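Local coordinates for Beta/gama crystallin family protein (Methanosarcina acetivorans, PDB 3HZ2) that binds calcium as the archaeal betagamma-crystallin known as M-crystallin, using paired sites built into a Greek-key domain, at residues A3-Y8 with S79-I84. Sequence-based numbering, arbitrary orientation.
Sequences AEVIVY and SSFRQI. With CA (calcium ion), chain F.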
loop_
_atom_site.group_PDB
_atom_site.type_symbol
_atom_site.label_atom_id
_atom_site.label_comp_id
_atom_site.label_asym_id
_atom_site.label_seq_id
_atom_site.Cartn_x
_atom_site.Cartn_y
_atom_site.Cartn_z
ATOM N N ALA A 3 0.887 12.649 6.409
ATOM C CA ALA A 3 0.991 11.520 5.490
ATOM C C ALA A 3 -0.269 10.659 5.503
ATOM O O ALA A 3 -0.820 10.355 6.561
ATOM C CB ALA A 3 2.207 10.673 5.841
ATOM N N GLU A 4 -0.724 10.268 4.318
ATOM C CA GLU A 4 -1.916 9.443 4.204
ATOM C C GLU A 4 -1.885 8.612 2.932
ATOM O O GLU A 4 -1.457 9.083 1.885
ATOM C CB GLU A 4 -3.170 10.316 4.206
ATOM C CG GLU A 4 -4.462 9.526 4.097
ATOM C CD GLU A 4 -5.689 10.413 4.133
ATOM O OE1 GLU A 4 -6.811 9.872 4.227
ATOM O OE2 GLU A 4 -5.530 11.651 4.062
ATOM N N VAL A 5 -2.340 7.370 3.031
ATOM C CA VAL A 5 -2.360 6.488 1.873
ATOM C C VAL A 5 -3.591 5.601 1.941
ATOM O O VAL A 5 -3.972 5.143 3.017
ATOM C CB VAL A 5 -1.085 5.594 1.816
ATOM C CG1 VAL A 5 -0.989 4.721 3.064
ATOM C CG2 VAL A 5 -1.108 4.727 0.564
ATOM N N ILE A 6 -4.229 5.389 0.794
ATOM C CA ILE A 6 -5.396 4.525 0.736
ATOM C C ILE A 6 -5.046 3.343 -0.161
ATOM O O ILE A 6 -4.580 3.516 -1.289
ATOM C CB ILE A 6 -6.633 5.254 0.161
ATOM C CG1 ILE A 6 -6.827 6.599 0.868
ATOM C CG2 ILE A 6 -7.880 4.391 0.374
ATOM C CD1 ILE A 6 -8.047 7.372 0.404
ATOM N N VAL A 7 -5.249 2.141 0.359
ATOM C CA VAL A 7 -4.953 0.926 -0.386
ATOM C C VAL A 7 -6.262 0.251 -0.771
ATOM O O VAL A 7 -7.246 0.317 -0.031
ATOM C CB VAL A 7 -4.089 -0.042 0.450
ATOM C CG1 VAL A 7 -2.715 0.575 0.687
ATOM C CG2 VAL A 7 -4.771 -0.339 1.787
ATOM N N TYR A 8 -6.274 -0.394 -1.931
ATOM C CA TYR A 8 -7.485 -1.046 -2.413
ATOM C C TYR A 8 -7.285 -2.493 -2.817
ATOM O O TYR A 8 -6.224 -2.876 -3.315
ATOM C CB TYR A 8 -8.052 -0.284 -3.606
ATOM C CG TYR A 8 -8.290 1.180 -3.347
ATOM C CD1 TYR A 8 -7.231 2.089 -3.339
ATOM C CD2 TYR A 8 -9.578 1.665 -3.127
ATOM C CE1 TYR A 8 -7.450 3.446 -3.123
ATOM C CE2 TYR A 8 -9.810 3.021 -2.911
ATOM C CZ TYR A 8 -8.743 3.906 -2.912
ATOM O OH TYR A 8 -8.972 5.251 -2.715
ATOM N N SER A 79 2.246 -6.912 2.371
ATOM C CA SER A 79 1.854 -7.447 3.673
ATOM C C SER A 79 2.049 -6.475 4.826
ATOM O O SER A 79 1.654 -6.757 5.954
ATOM C CB SER A 79 2.607 -8.745 3.961
ATOM O OG SER A 79 2.106 -9.781 3.141
ATOM N N SER A 80 2.668 -5.336 4.543
ATOM C CA SER A 80 2.875 -4.309 5.553
ATOM C C SER A 80 3.394 -3.055 4.878
ATOM O O SER A 80 3.962 -3.115 3.790
ATOM C CB SER A 80 3.867 -4.774 6.636
ATOM O OG SER A 80 5.159 -5.022 6.106
ATOM N N PHE A 81 3.161 -1.909 5.501
ATOM C CA PHE A 81 3.645 -0.657 4.944
ATOM C C PHE A 81 3.719 0.414 6.015
ATOM O O PHE A 81 2.962 0.391 6.988
ATOM C CB PHE A 81 2.782 -0.202 3.746
ATOM C CG PHE A 81 1.312 -0.034 4.048
ATOM C CD1 PHE A 81 0.829 1.139 4.626
ATOM C CD2 PHE A 81 0.406 -1.036 3.715
ATOM C CE1 PHE A 81 -0.534 1.309 4.865
ATOM C CE2 PHE A 81 -0.958 -0.878 3.949
ATOM C CZ PHE A 81 -1.429 0.296 4.524
ATOM N N ARG A 82 4.660 1.334 5.845
ATOM C CA ARG A 82 4.844 2.409 6.802
ATOM C C ARG A 82 5.392 3.652 6.135
ATOM O O ARG A 82 5.913 3.607 5.017
ATOM C CB ARG A 82 5.792 1.970 7.921
ATOM C CG ARG A 82 7.179 1.572 7.445
ATOM C CD ARG A 82 8.043 1.151 8.624
ATOM N NE ARG A 82 9.261 0.464 8.203
ATOM C CZ ARG A 82 10.109 -0.132 9.039
ATOM N NH1 ARG A 82 9.870 -0.123 10.346
ATOM N NH2 ARG A 82 11.189 -0.746 8.571
ATOM N N GLN A 83 5.271 4.766 6.843
ATOM C CA GLN A 83 5.736 6.051 6.355
ATOM C C GLN A 83 7.255 6.143 6.467
ATOM O O GLN A 83 7.854 5.585 7.389
ATOM C CB GLN A 83 5.094 7.161 7.185
ATOM C CG GLN A 83 5.161 8.534 6.559
ATOM C CD GLN A 83 4.741 9.617 7.531
ATOM O OE1 GLN A 83 3.810 9.432 8.321
ATOM N NE2 GLN A 83 5.418 10.759 7.475
ATOM N N ILE A 84 7.880 6.842 5.524
ATOM C CA ILE A 84 9.328 7.021 5.548
ATOM C C ILE A 84 9.707 8.444 5.157
ATOM O O ILE A 84 8.804 9.198 4.731
ATOM C CB ILE A 84 10.044 6.041 4.595
ATOM C CG1 ILE A 84 9.509 6.204 3.172
ATOM C CG2 ILE A 84 9.867 4.613 5.094
ATOM C CD1 ILE A 84 10.235 5.350 2.150
ATOM O OXT ILE A 84 10.903 8.784 5.276
HETATM CA CA CA F . 3.060 -10.926 1.012
HETATM O O HOH W 1 3.399 -12.696 -1.083
HETATM O O HOH W 2 3.297 -13.041 2.800
#
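Two residues before F81, whose ring reaches across to V5 and V7, S79 OG is gripped from two quarters: it ligates a calcium ion at 2.6 Å and hydrogen-bonds to N32 OD1. D33 OD1, the carbonyl oxygens of E49 and S77, and two waters complete the metal shell, so the start of strand 80-83, where S79 and S80 form a classic beta bulge opposite Y48, is tied to this site.

Further along, F81 turns inward. With chi1 at 57° its ring projects into the region between the two sheets, toward the valines. Both valine methyls lie on the same side of the ring plane and come at it obliquely, V5 CG1 by CE1 of F81 at 3.9 Å and V7 CG1 by CE2 at 4.0 Å. The V7 methyl also approaches CZ, at 4.1 Å. F47 and A20 add to the surroundings of the ring, W45 touches both F81 and V5, and L31 and I35 pack on V7, making this a buried apolar cluster.

At the outer end the contact changes character. Q83 stretches out, its CG anti to the backbone N (chi1 -163°), and lays its amide flat beside A3, whose CB sits over the amide face, 3.2 Å from OE1. The methyl is just as near CD, a tight fit where Q83 lies open at the surface.

Strand 4-8 belongs to the four-stranded sheet and strand 80-83 to the three-stranded one; their touching parts run 162° apart, nearly antiparallel, and are joined through side chains. This is the core of a betagamma-crystallin Greek-key sandwich, with S79 at the fifth position of the N/D-N/D-X-X-S/T-S calcium-binding motif.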